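Local coordinates for protein ubiquitin-activating enzyme E1-like (PDB 3ONH) that forms, with AOS1, the E1 enzyme that activates SMT3 (yeast SUMO) at the cost of ATP, this piece being its ubiquitin-fold domain, which binds the E2 Ubc9, at residues G8-S13 with I89-D94; M20-F25 with R61-I66; E31-P36 with S105-E110; L42-Q47 with G71-F76. One frame throughout, in Å; residues are numbered along the deposited sequence.

Interaction 1. Residues G8-S13 with I89-D94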
loop_
_atom_site.group_PDB
_atom_site.type_symbol
_atom_site.label_atom_id
_atom_site.label_comp_id
_atom_site.label_asym_id
_atom_site.label_seq_id
_atom_site.Cartn_x
_atom_site.Cartn_y
_atom_site.Cartn_z
ATOM N N GLY A 8 -8.314 -5.812 -1.907
ATOM C CA GLY A 8 -8.192 -6.530 -0.653
ATOM C C GLY A 8 -8.323 -5.604 0.540
ATOM O O GLY A 8 -8.326 -4.384 0.380
ATOM N N VAL A 9 -8.439 -6.187 1.729
ATOM C CA VAL A 9 -8.456 -5.434 2.971
ATOM C C VAL A 9 -7.182 -5.696 3.763
ATOM O O VAL A 9 -6.794 -6.845 3.971
ATOM C CB VAL A 9 -9.672 -5.815 3.849
ATOM C CG1 VAL A 9 -9.562 -5.180 5.231
ATOM C CG2 VAL A 9 -10.964 -5.404 3.179
ATOM N N ILE A 10 -6.529 -4.621 4.190
ATOM C CA ILE A 10 -5.436 -4.722 5.147
ATOM C C ILE A 10 -5.996 -4.591 6.553
ATOM O O ILE A 10 -6.665 -3.609 6.866
ATOM C CB ILE A 10 -4.385 -3.622 4.917
ATOM C CG1 ILE A 10 -3.718 -3.799 3.556
ATOM C CG2 ILE A 10 -3.342 -3.650 6.005
ATOM C CD1 ILE A 10 -2.733 -2.697 3.209
ATOM N N LYS A 11 -5.730 -5.585 7.397
ATOM C CA LYS A 11 -6.125 -5.531 8.802
ATOM C C LYS A 11 -5.000 -4.949 9.656
ATOM O O LYS A 11 -3.961 -5.585 9.853
ATOM C CB LYS A 11 -6.502 -6.924 9.313
ATOM C CG LYS A 11 -7.640 -7.589 8.548
ATOM C CD LYS A 11 -7.731 -9.072 8.901
ATOM C CE LYS A 11 -8.813 -9.782 8.098
ATOM N NZ LYS A 11 -10.152 -9.178 8.339
ATOM N N LEU A 12 -5.223 -3.737 10.158
ATOM C CA LEU A 12 -4.231 -2.997 10.932
ATOM C C LEU A 12 -4.734 -2.737 12.333
ATOM O O LEU A 12 -5.893 -2.385 12.519
ATOM C CB LEU A 12 -3.957 -1.640 10.277
ATOM C CG LEU A 12 -2.812 -1.508 9.281
ATOM C CD1 LEU A 12 -3.042 -0.300 8.401
ATOM C CD2 LEU A 12 -1.490 -1.392 10.012
ATOM N N SER A 13 -3.860 -2.903 13.319
ATOM C CA SER A 13 -4.147 -2.429 14.659
ATOM C C SER A 13 -3.839 -0.933 14.718
ATOM O O SER A 13 -3.069 -0.416 13.913
ATOM C CB SER A 13 -3.336 -3.204 15.702
ATOM O OG SER A 13 -1.943 -3.064 15.494
ATOM N N ILE A 89 -3.329 -2.856 -7.371
ATOM C CA ILE A 89 -4.191 -3.344 -6.317
ATOM C C ILE A 89 -4.688 -2.183 -5.464
ATOM O O ILE A 89 -3.938 -1.263 -5.160
ATOM C CB ILE A 89 -3.462 -4.386 -5.460
ATOM C CG1 ILE A 89 -4.401 -4.969 -4.404
ATOM C CG2 ILE A 89 -2.234 -3.774 -4.802
ATOM C CD1 ILE A 89 -3.788 -6.086 -3.585
ATOM N N GLU A 90 -5.969 -2.221 -5.112
ATOM C CA GLU A 90 -6.551 -1.239 -4.214
ATOM C C GLU A 90 -6.726 -1.888 -2.866
ATOM O O GLU A 90 -7.486 -2.845 -2.727
ATOM C CB GLU A 90 -7.908 -0.755 -4.720
ATOM C CG GLU A 90 -7.830 0.322 -5.790
ATOM C CD GLU A 90 -9.096 1.171 -5.861
ATOM O OE1 GLU A 90 -9.865 1.170 -4.878
ATOM O OE2 GLU A 90 -9.322 1.841 -6.892
ATOM N N LEU A 91 -6.014 -1.370 -1.877
ATOM C CA LEU A 91 -6.061 -1.918 -0.531
ATOM C C LEU A 91 -6.808 -1.001 0.437
ATOM O O LEU A 91 -6.445 0.161 0.628
ATOM C CB LEU A 91 -4.647 -2.206 -0.017
ATOM C CG LEU A 91 -3.880 -3.298 -0.765
ATOM C CD1 LEU A 91 -2.413 -3.228 -0.464
ATOM C CD2 LEU A 91 -4.430 -4.658 -0.410
ATOM N N PHE A 92 -7.851 -1.554 1.045
ATOM C CA PHE A 92 -8.649 -0.865 2.040
ATOM C C PHE A 92 -7.991 -1.031 3.406
ATOM O O PHE A 92 -7.706 -2.149 3.817
ATOM C CB PHE A 92 -10.055 -1.478 2.064
ATOM C CG PHE A 92 -11.016 -0.776 2.984
ATOM C CD1 PHE A 92 -11.912 0.156 2.486
ATOM C CD2 PHE A 92 -11.041 -1.059 4.342
ATOM C CE1 PHE A 92 -12.801 0.804 3.324
ATOM C CE2 PHE A 92 -11.928 -0.408 5.187
ATOM C CZ PHE A 92 -12.810 0.522 4.671
ATOM N N LEU A 93 -7.749 0.076 4.101
ATOM C CA LEU A 93 -7.165 0.028 5.435
ATOM C C LEU A 93 -8.239 -0.142 6.498
ATOM O O LEU A 93 -9.017 0.776 6.775
ATOM C CB LEU A 93 -6.347 1.289 5.739
ATOM C CG LEU A 93 -5.246 1.675 4.753
ATOM C CD1 LEU A 93 -4.396 2.806 5.317
ATOM C CD2 LEU A 93 -4.381 0.465 4.455
ATOM N N ASP A 94 -8.267 -1.327 7.094
ATOM C CA ASP A 94 -9.216 -1.661 8.160
ATOM C C ASP A 94 -8.547 -1.578 9.532
ATOM O O ASP A 94 -7.988 -2.557 10.028
ATOM C CB ASP A 94 -9.789 -3.061 7.919
ATOM C CG ASP A 94 -10.658 -3.553 9.061
ATOM O OD1 ASP A 94 -11.012 -2.747 9.946
ATOM O OD2 ASP A 94 -10.996 -4.758 9.068
HETATM O O HOH W 1 -11.890 -7.439 10.095
#
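Gly8 opens a parallel pairing with strand 89-94: its N reaches Glu90 O, and its own O takes a nearly straight bond from Phe92 N at 2.9 Å. A glycine suits the place, since a CB would lie 3.6 Å from Leu91 CD2. Val9, beta-branched and well suited to a strand, lies beside Phe92 and points the same way. Its CG1, anti to the backbone N (chi1 171°), is swung against Asp94 CB, 3.4 Å away. Ile10 carries the opposite face. Its N bonds to Phe92 O (2.8 Å), its O receives Asp94 N, and its CD1 wedges between Leu91 CD1 (3.7 Å) and Leu93 CD2 (3.8 Å). This face turns inward, as in the ubiquitin-like beta-grasp fold, where a helix lies across a mixed sheet; Phe25 and Ile29 of helix 22-33 touch Ile10 and Leu91, respectively. An alanine in place of Ile10 is likely to open a gap between Leu91, Leu93 and Phe25, freeing their side chains to shift. Lys11 suits the outer face, where its long chain brings NZ to 4.6 Å from Asp94 OD2, beyond a salt bridge; a water accepts a weak bond from NZ and donates to OD2. Leu12 N then meets Asp94 O at 3.0 Å from above the carbonyl plane, while its CD1 rests against Leu93 CD2.

Interaction 2. Residues M20-F25 with R61-I66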
loop_
_atom_site.group_PDB
_atom_site.type_symbol
_atom_site.label_atom_id
_atom_site.label_comp_id
_atom_site.label_asym_id
_atom_site.label_seq_id
_atom_site.Cartn_x
_atom_site.Cartn_y
_atom_site.Cartn_z
ATOM N N MET A 20 4.057 2.315 11.885
ATOM C CA MET A 20 4.497 1.773 10.613
ATOM C C MET A 20 5.034 2.884 9.721
ATOM O O MET A 20 4.329 3.850 9.432
ATOM C CB MET A 20 3.322 1.084 9.923
ATOM C CG MET A 20 3.538 -0.380 9.590
ATOM S SD MET A 20 4.783 -0.615 8.317
ATOM C CE MET A 20 4.390 -2.268 7.753
ATOM N N LYS A 21 6.286 2.756 9.293
ATOM C CA LYS A 21 6.894 3.757 8.426
ATOM C C LYS A 21 6.488 3.493 6.996
ATOM O O LYS A 21 6.251 2.349 6.611
ATOM C CB LYS A 21 8.417 3.763 8.562
ATOM C CG LYS A 21 8.926 4.534 9.766
ATOM C CD LYS A 21 10.257 3.978 10.249
ATOM C CE LYS A 21 11.234 3.764 9.095
ATOM N NZ LYS A 21 12.556 3.257 9.567
ATOM N N LEU A 22 6.392 4.565 6.217
ATOM C CA LEU A 22 5.966 4.480 4.833
ATOM C C LEU A 22 6.920 3.609 4.027
ATOM O O LEU A 22 6.495 2.756 3.245
ATOM C CB LEU A 22 5.892 5.882 4.235
ATOM C CG LEU A 22 5.448 5.971 2.784
ATOM C CD1 LEU A 22 4.111 5.274 2.613
ATOM C CD2 LEU A 22 5.361 7.418 2.354
ATOM N N SER A 23 8.214 3.825 4.229
ATOM C CA SER A 23 9.225 3.050 3.524
ATOM C C SER A 23 9.018 1.559 3.749
ATOM O O SER A 23 9.142 0.761 2.822
ATOM C CB SER A 23 10.629 3.463 3.975
ATOM O OG SER A 23 10.747 3.428 5.386
ATOM N N ASP A 24 8.705 1.187 4.986
ATOM C CA ASP A 24 8.494 -0.213 5.320
ATOM C C ASP A 24 7.202 -0.738 4.708
ATOM O O ASP A 24 7.130 -1.884 4.276
ATOM C CB ASP A 24 8.502 -0.417 6.836
ATOM C CG ASP A 24 9.895 -0.334 7.419
ATOM O OD1 ASP A 24 10.866 -0.555 6.670
ATOM O OD2 ASP A 24 10.022 -0.050 8.626
ATOM N N PHE A 25 6.183 0.107 4.668
ATOM C CA PHE A 25 4.902 -0.292 4.109
ATOM C C PHE A 25 5.054 -0.619 2.631
ATOM O O PHE A 25 4.487 -1.596 2.132
ATOM C CB PHE A 25 3.879 0.819 4.317
ATOM C CG PHE A 25 2.454 0.360 4.198
ATOM C CD1 PHE A 25 1.956 -0.613 5.048
ATOM C CD2 PHE A 25 1.607 0.919 3.255
ATOM C CE1 PHE A 25 0.646 -1.030 4.953
ATOM C CE2 PHE A 25 0.291 0.502 3.152
ATOM C CZ PHE A 25 -0.190 -0.473 4.006
ATOM N N ARG A 61 8.142 9.005 7.355
ATOM C CA ARG A 61 6.908 9.335 8.058
ATOM C C ARG A 61 6.106 8.064 8.305
ATOM O O ARG A 61 6.171 7.135 7.508
ATOM C CB ARG A 61 6.086 10.282 7.185
ATOM C CG ARG A 61 5.552 11.517 7.878
ATOM C CD ARG A 61 6.616 12.582 8.020
ATOM N NE ARG A 61 7.345 12.436 9.267
ATOM C CZ ARG A 61 6.952 12.966 10.420
ATOM N NH1 ARG A 61 5.837 13.681 10.476
ATOM N NH2 ARG A 61 7.670 12.781 11.517
ATOM N N THR A 62 5.348 8.013 9.398
ATOM C CA THR A 62 4.465 6.871 9.636
ATOM C C THR A 62 3.159 7.069 8.888
ATOM O O THR A 62 2.906 8.148 8.355
ATOM C CB THR A 62 4.134 6.688 11.111
ATOM O OG1 THR A 62 3.364 7.811 11.560
ATOM C CG2 THR A 62 5.406 6.569 11.921
ATOM N N LEU A 63 2.325 6.035 8.864
ATOM C CA LEU A 63 1.126 6.056 8.033
ATOM C C LEU A 63 0.110 7.094 8.509
ATOM O O LEU A 63 -0.560 7.738 7.707
ATOM C CB LEU A 63 0.477 4.673 7.986
ATOM C CG LEU A 63 1.324 3.547 7.410
ATOM C CD1 LEU A 63 0.459 2.314 7.199
ATOM C CD2 LEU A 63 1.934 3.998 6.112
ATOM N N SER A 64 -0.006 7.251 9.818
ATOM C CA SER A 64 -0.884 8.270 10.374
ATOM C C SER A 64 -0.286 9.665 10.212
ATOM O O SER A 64 -1.005 10.652 10.167
ATOM C CB SER A 64 -1.168 7.980 11.842
ATOM O OG SER A 64 0.035 7.952 12.586
ATOM N N GLU A 65 1.035 9.744 10.118
ATOM C CA GLU A 65 1.699 11.030 9.934
ATOM C C GLU A 65 1.470 11.595 8.529
ATOM O O GLU A 65 1.516 12.809 8.325
ATOM C CB GLU A 65 3.195 10.908 10.234
ATOM C CG GLU A 65 3.549 10.976 11.714
ATOM C CD GLU A 65 5.019 10.683 11.981
ATOM O OE1 GLU A 65 5.672 10.064 11.118
ATOM O OE2 GLU A 65 5.521 11.068 13.057
ATOM N N ILE A 66 1.225 10.722 7.561
ATOM C CA ILE A 66 0.865 11.176 6.221
ATOM C C ILE A 66 -0.646 11.119 6.023
ATOM O O ILE A 66 -1.143 11.158 4.905
ATOM C CB ILE A 66 1.557 10.359 5.125
ATOM C CG1 ILE A 66 1.093 8.910 5.183
ATOM C CG2 ILE A 66 3.062 10.443 5.269
ATOM C CD1 ILE A 66 1.816 8.009 4.215
#
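Leu22 N donates to Arg61 O at 2.9 Å, a nearly linear approach to the carbonyl, where helix 22-33 begins after its N-cap residue Lys21. In return Leu63 N reaches Met20 O at 3.0 Å, a weak bond because its N-H points well aside. The two bonds straddle Lys21 and Thr62, a single backbone bridge. It joins the loop between strands 48-52 and 73-78 to the helix start of the ubiquitin-fold domain. Thr62 and Glu65 exchange bonds in the manner of a capping box, at a turn of helical backbone angles (63-65) lacking regular helix bonding. Thr62 N gives a straight bond of 2.7 Å to Glu65 OE1, and Thr62 OG1, placed between the backbone N and carbonyl carbon (chi1 66°), accepts a weak one from Glu65 N. The Glu65 carboxylate lies over a face of the Arg61 guanidinium, their salt bridge resting on charge alone. Inward the contact is apolar. Leu63 CD1 sits over one face of the Phe25 ring, 4.0 Å from its centroid, a CH-pi contact, while Leu63 CG meets Met20 CB. A leucine suits this position because one methyl covers the ring while the other faces Leu22. Ile66 CD1 abuts Leu22 CD1 at 3.9 Å. One good and one weak backbone bond thus probably set the loop's position beside the helix start, and apolar side chains fill the buried side.

Interaction 3. Residues E31-P36 with S105-E110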
loop_
_atom_site.group_PDB
_atom_site.type_symbol
_atom_site.label_atom_id
_atom_site.label_comp_id
_atom_site.label_asym_id
_atom_site.label_seq_id
_atom_site.Cartn_x
_atom_site.Cartn_y
_atom_site.Cartn_z
ATOM N N GLU A 31 6.916 -6.679 -1.995
ATOM C CA GLU A 31 7.392 -8.060 -1.914
ATOM C C GLU A 31 6.243 -9.068 -1.838
ATOM O O GLU A 31 6.283 -10.114 -2.480
ATOM C CB GLU A 31 8.342 -8.238 -0.731
ATOM C CG GLU A 31 9.532 -7.280 -0.747
ATOM C CD GLU A 31 10.766 -7.869 -1.425
ATOM O OE1 GLU A 31 11.784 -7.147 -1.542
ATOM O OE2 GLU A 31 10.723 -9.053 -1.832
ATOM N N LYS A 32 5.218 -8.741 -1.061
ATOM C CA LYS A 32 4.082 -9.638 -0.873
ATOM C C LYS A 32 3.382 -9.985 -2.184
ATOM O O LYS A 32 3.021 -11.142 -2.401
ATOM C CB LYS A 32 3.094 -9.049 0.142
ATOM C CG LYS A 32 1.748 -9.754 0.223
ATOM C CD LYS A 32 1.802 -11.024 1.051
ATOM C CE LYS A 32 0.404 -11.609 1.251
ATOM N NZ LYS A 32 0.410 -12.824 2.102
ATOM N N TYR A 33 3.203 -8.999 -3.063
ATOM C CA TYR A 33 2.459 -9.227 -4.305
ATOM C C TYR A 33 3.327 -9.216 -5.564
ATOM O O TYR A 33 2.809 -9.268 -6.674
ATOM C CB TYR A 33 1.304 -8.227 -4.449
ATOM C CG TYR A 33 0.402 -8.173 -3.245
ATOM C CD1 TYR A 33 -0.498 -9.195 -2.980
ATOM C CD2 TYR A 33 0.452 -7.101 -2.367
ATOM C CE1 TYR A 33 -1.317 -9.149 -1.866
ATOM C CE2 TYR A 33 -0.369 -7.045 -1.262
ATOM C CZ TYR A 33 -1.249 -8.070 -1.016
ATOM O OH TYR A 33 -2.057 -8.013 0.091
ATOM N N SER A 34 4.642 -9.139 -5.389
ATOM C CA SER A 34 5.591 -9.249 -6.497
ATOM C C SER A 34 5.514 -8.097 -7.483
ATOM O O SER A 34 5.434 -8.307 -8.692
ATOM C CB SER A 34 5.415 -10.580 -7.222
ATOM O OG SER A 34 5.491 -11.640 -6.287
ATOM N N TYR A 35 5.521 -6.879 -6.961
ATOM C CA TYR A 35 5.689 -5.705 -7.801
ATOM C C TYR A 35 7.181 -5.509 -8.022
ATOM O O TYR A 35 7.993 -6.109 -7.326
ATOM C CB TYR A 35 5.075 -4.467 -7.145
ATOM C CG TYR A 35 3.570 -4.445 -7.181
ATOM C CD1 TYR A 35 2.888 -3.938 -8.279
ATOM C CD2 TYR A 35 2.830 -4.911 -6.108
ATOM C CE1 TYR A 35 1.515 -3.914 -8.318
ATOM C CE2 TYR A 35 1.451 -4.889 -6.136
ATOM C CZ TYR A 35 0.802 -4.396 -7.246
ATOM O OH TYR A 35 -0.571 -4.378 -7.274
ATOM N N PRO A 36 7.548 -4.677 -9.007
ATOM C CA PRO A 36 8.958 -4.379 -9.274
ATOM C C PRO A 36 9.479 -3.307 -8.326
ATOM O O PRO A 36 8.795 -2.949 -7.373
ATOM C CB PRO A 36 8.934 -3.824 -10.698
ATOM C CG PRO A 36 7.545 -4.076 -11.216
ATOM C CD PRO A 36 6.665 -4.103 -10.029
ATOM N N SER A 105 -1.872 -7.089 8.862
ATOM C CA SER A 105 -2.123 -8.281 8.073
ATOM C C SER A 105 -2.534 -7.929 6.647
ATOM O O SER A 105 -3.612 -7.394 6.431
ATOM C CB SER A 105 -3.218 -9.107 8.744
ATOM O OG SER A 105 -3.265 -10.423 8.230
ATOM N N LEU A 106 -1.676 -8.229 5.675
ATOM C CA LEU A 106 -2.013 -7.997 4.278
ATOM C C LEU A 106 -2.846 -9.143 3.716
ATOM O O LEU A 106 -2.594 -10.307 4.002
ATOM C CB LEU A 106 -0.756 -7.804 3.421
ATOM C CG LEU A 106 0.098 -6.552 3.646
ATOM C CD1 LEU A 106 0.963 -6.262 2.433
ATOM C CD2 LEU A 106 -0.766 -5.361 3.944
ATOM N N PRO A 107 -3.840 -8.810 2.892
ATOM C CA PRO A 107 -4.717 -9.832 2.318
ATOM C C PRO A 107 -3.999 -10.753 1.331
ATOM O O PRO A 107 -3.155 -10.310 0.544
ATOM C CB PRO A 107 -5.771 -9.002 1.583
ATOM C CG PRO A 107 -5.082 -7.716 1.272
ATOM C CD PRO A 107 -4.230 -7.453 2.479
ATOM N N ASP A 108 -4.343 -12.033 1.370
ATOM C CA ASP A 108 -3.863 -12.956 0.353
ATOM C C ASP A 108 -4.723 -12.842 -0.895
ATOM O O ASP A 108 -5.806 -13.418 -0.975
ATOM C CB ASP A 108 -3.798 -14.384 0.887
ATOM C CG ASP A 108 -2.574 -14.608 1.758
ATOM O OD1 ASP A 108 -1.540 -15.052 1.217
ATOM O OD2 ASP A 108 -2.633 -14.315 2.972
ATOM N N VAL A 109 -4.226 -12.059 -1.851
ATOM C CA VAL A 109 -4.930 -11.759 -3.092
ATOM C C VAL A 109 -4.102 -12.226 -4.287
ATOM O O VAL A 109 -2.875 -12.275 -4.222
ATOM C CB VAL A 109 -5.161 -10.240 -3.244
ATOM C CG1 VAL A 109 -5.811 -9.931 -4.583
ATOM C CG2 VAL A 109 -5.993 -9.706 -2.101
ATOM N N GLU A 110 -4.781 -12.566 -5.376
ATOM C CA GLU A 110 -4.108 -12.967 -6.604
ATOM C C GLU A 110 -3.868 -11.751 -7.483
ATOM O O GLU A 110 -4.821 -11.133 -7.959
ATOM C CB GLU A 110 -4.959 -13.981 -7.365
ATOM C CG GLU A 110 -4.195 -14.780 -8.399
ATOM C CD GLU A 110 -4.976 -15.994 -8.877
ATOM O OE1 GLU A 110 -5.938 -15.812 -9.658
ATOM O OE2 GLU A 110 -4.634 -17.125 -8.462
#
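Tyr33 OH donates to Pro107 O over only 2.6 Å, in the carbonyl plane and on a lone pair. A tyrosine suits the place, its para hydroxyl reaching the loop carbonyl from a long rigid ring. With CG anti to its carbonyl carbon (chi1 -52°), the ring points from the last part of helix 22-33 at the loop, and Pro107 O lies at the ring's edge. The phenol crosses the proline at about a right angle, OH being 3.3 Å from Pro107 CG. Two aliphatic residues flank the ring: Leu106 CD1 approaches CE2 at 4.0 Å, and Val109 CB lies 4.2 Å from CE1. With CG anti to the backbone N (chi1 169°), Lys32 lays CG over the centre of one face of the Tyr33 ring; the bend at chi2 (80°) then turns the rest of the chain toward Asp108, where NZ lies 3.1 Å from OD1, a salt bridge met from above the carboxylate plane. A lysine fits because its CG methylene covers a ring face while the ammonium reaches the exposed acid. A phenylalanine in place of Tyr33 would probably keep much of the packing but leave Pro107 O without its hydroxyl mate. Tyr33 also touches Ile89 and Leu106 touches Ile29, so the loop after strand 104-105 is fastened over the C-terminal end of the helix that crosses the sheet of this ubiquitin-fold domain.

Interaction 4. Residues L42-Q47 with G71-F76; sequences LDASNQ and GSIILF
Ala44 CB nestles against Ile73 CG2 at 3.8 Å and Leu75 CB at 4.2 Å, and a methyl is small enough to fit where strand 39-43 turns away. Before it, Leu42 and Leu75 project from the same face of the sheet, their CD2 atoms 4.3 Å apart, as cross-strand neighbours of a hydrogen-bonded pair. Leu75 N donates to Leu42 O at 2.8 Å, and Leu42 N bonds back to Leu75 O. On the other face Asp43 and Ile74 form the non-hydrogen-bonded pair. The Ile74 chain folds at chi2 (-46°), bringing CD1 to 3.9 Å from Asp43 CA, while the Asp43 carboxylate turns toward polar company. OD1 accepts weak bonds from Ser45 N, closing an Asx turn, and from Ser45 OG. OD2 forms a salt bridge with Arg48 and takes a bond from a water that also meets Ser72 OG, itself hydrogen-bonded to Gly69 N. Beyond Ala44 N, which donates to Ile73 O, the first strand no longer supplies a main-chain acceptor in step; instead Ser45 OG, anti to its carbonyl carbon, takes the N-H of Ile73 at 3.0 Å (162°). A serine suits this spot because its hydroxyl can accept from the strand and donate to the aspartate at once. The antiparallel pairing ends here in a side-chain bond, as strand 39-43 leaves for its hairpin with strand 48-52 in the mixed sheet of the ubiquitin-like fold.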
loop_
_atom_site.group_PDB
_atom_site.type_symbol
_atom_site.label_atom_id
_atom_site.label_comp_id
_atom_site.label_asym_id
_atom_site.label_seq_id
_atom_site.Cartn_x
_atom_site.Cartn_y
_atom_site.Cartn_z
ATOM N N LEU A 42 -0.623 5.648 -4.091
ATOM C CA LEU A 42 -1.526 6.782 -4.072
ATOM C C LEU A 42 -2.631 6.562 -3.036
ATOM O O LEU A 42 -3.102 5.443 -2.854
ATOM C CB LEU A 42 -2.140 6.944 -5.460
ATOM C CG LEU A 42 -3.221 7.998 -5.668
ATOM C CD1 LEU A 42 -2.601 9.331 -6.015
ATOM C CD2 LEU A 42 -4.154 7.554 -6.776
ATOM N N ASP A 43 -3.030 7.621 -2.342
ATOM C CA ASP A 43 -4.280 7.573 -1.596
ATOM C C ASP A 43 -5.400 7.684 -2.631
ATOM O O ASP A 43 -5.604 8.742 -3.224
ATOM C CB ASP A 43 -4.354 8.705 -0.557
ATOM C CG ASP A 43 -5.554 8.570 0.383
ATOM O OD1 ASP A 43 -6.513 7.866 0.019
ATOM O OD2 ASP A 43 -5.545 9.162 1.488
ATOM N N ALA A 44 -6.102 6.587 -2.887
ATOM C CA ALA A 44 -7.177 6.616 -3.873
ATOM C C ALA A 44 -8.406 7.356 -3.330
ATOM O O ALA A 44 -9.213 7.875 -4.099
ATOM C CB ALA A 44 -7.536 5.207 -4.339
ATOM N N SER A 45 -8.543 7.407 -2.006
ATOM C CA SER A 45 -9.612 8.186 -1.387
ATOM C C SER A 45 -9.579 9.595 -1.953
ATOM O O SER A 45 -10.516 10.023 -2.623
ATOM C CB SER A 45 -9.445 8.251 0.135
ATOM O OG SER A 45 -9.267 6.964 0.699
ATOM N N ASN A 46 -8.477 10.302 -1.704
ATOM C CA ASN A 46 -8.364 11.716 -2.065
ATOM C C ASN A 46 -7.292 12.039 -3.114
ATOM O O ASN A 46 -6.840 13.180 -3.222
ATOM C CB ASN A 46 -8.171 12.575 -0.804
ATOM C CG ASN A 46 -7.136 12.002 0.140
ATOM O OD1 ASN A 46 -6.126 11.445 -0.292
ATOM N ND2 ASN A 46 -7.381 12.136 1.441
ATOM N N GLN A 47 -6.894 11.027 -3.878
ATOM C CA GLN A 47 -5.969 11.196 -5.002
ATOM C C GLN A 47 -4.608 11.833 -4.677
ATOM O O GLN A 47 -4.060 12.569 -5.496
ATOM C CB GLN A 47 -6.649 11.965 -6.141
ATOM C CG GLN A 47 -7.746 11.187 -6.852
ATOM C CD GLN A 47 -7.206 10.049 -7.708
ATOM O OE1 GLN A 47 -7.749 8.943 -7.706
ATOM N NE2 GLN A 47 -6.130 10.316 -8.442
ATOM N N GLY A 71 -10.400 3.223 6.722
ATOM C CA GLY A 71 -11.267 3.493 5.593
ATOM C C GLY A 71 -10.544 4.106 4.417
ATOM O O GLY A 71 -11.122 4.283 3.348
ATOM N N SER A 72 -9.275 4.449 4.614
ATOM C CA SER A 72 -8.457 4.937 3.516
ATOM C C SER A 72 -8.299 3.816 2.516
ATOM O O SER A 72 -8.229 2.649 2.884
ATOM C CB SER A 72 -7.076 5.380 3.997
ATOM O OG SER A 72 -7.135 6.607 4.692
ATOM N N ILE A 73 -8.252 4.180 1.243
ATOM C CA ILE A 73 -8.000 3.221 0.190
ATOM C C ILE A 73 -6.700 3.598 -0.510
ATOM O O ILE A 73 -6.531 4.731 -0.966
ATOM C CB ILE A 73 -9.168 3.176 -0.798
ATOM C CG1 ILE A 73 -10.365 2.488 -0.143
ATOM C CG2 ILE A 73 -8.764 2.447 -2.067
ATOM C CD1 ILE A 73 -11.477 2.134 -1.099
ATOM N N ILE A 74 -5.773 2.651 -0.569
ATOM C CA ILE A 74 -4.487 2.886 -1.206
ATOM C C ILE A 74 -4.432 2.167 -2.538
ATOM O O ILE A 74 -4.853 1.022 -2.642
ATOM C CB ILE A 74 -3.334 2.389 -0.319
ATOM C CG1 ILE A 74 -3.314 3.172 0.987
ATOM C CG2 ILE A 74 -2.015 2.543 -1.034
ATOM C CD1 ILE A 74 -3.451 4.645 0.786
ATOM N N LEU A 75 -3.931 2.850 -3.564
ATOM C CA LEU A 75 -3.735 2.236 -4.869
ATOM C C LEU A 75 -2.245 2.050 -5.130
ATOM O O LEU A 75 -1.488 3.013 -5.162
ATOM C CB LEU A 75 -4.358 3.084 -5.976
ATOM C CG LEU A 75 -4.171 2.535 -7.385
ATOM C CD1 LEU A 75 -5.045 1.312 -7.605
ATOM C CD2 LEU A 75 -4.490 3.600 -8.405
ATOM N N PHE A 76 -1.832 0.807 -5.328
ATOM C CA PHE A 76 -0.422 0.476 -5.431
ATOM C C PHE A 76 -0.149 -0.039 -6.832
ATOM O O PHE A 76 -0.671 -1.084 -7.215
ATOM C CB PHE A 76 -0.091 -0.601 -4.405
ATOM C CG PHE A 76 1.368 -0.724 -4.099
ATOM C CD1 PHE A 76 1.914 -0.084 -2.999
ATOM C CD2 PHE A 76 2.191 -1.494 -4.897
ATOM C CE1 PHE A 76 3.261 -0.201 -2.704
ATOM C CE2 PHE A 76 3.535 -1.615 -4.609
ATOM C CZ PHE A 76 4.074 -0.966 -3.513
HETATM O O HOH W 2 -7.417 8.933 3.295
#

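The contacts build the ubiquitin-fold domain from its sheet outward. Interactions 1 and 4, centres about 10 Å apart, share that sheet through neighbouring strands 84-95 and 73-78, with Leu91 N 2.8 Å from Ile74 O. Helix 22-33 joins interactions 2 and 3, which lie on opposite sides of the chain's centre, about 18 Å apart between centres. Ile10 CD1 of interaction 1 meets Phe25 CZ of interaction 2 at 3.5 Å, and Leu106 CD2 of interaction 3 meets Ile10 CG1 at 3.4 Å, so Ile10 touches both. Along the chain, interactions 2 and 4 are nested within the loop closed by interaction 1, whereas interaction 3 crosses it. All four are structural packing within the domain.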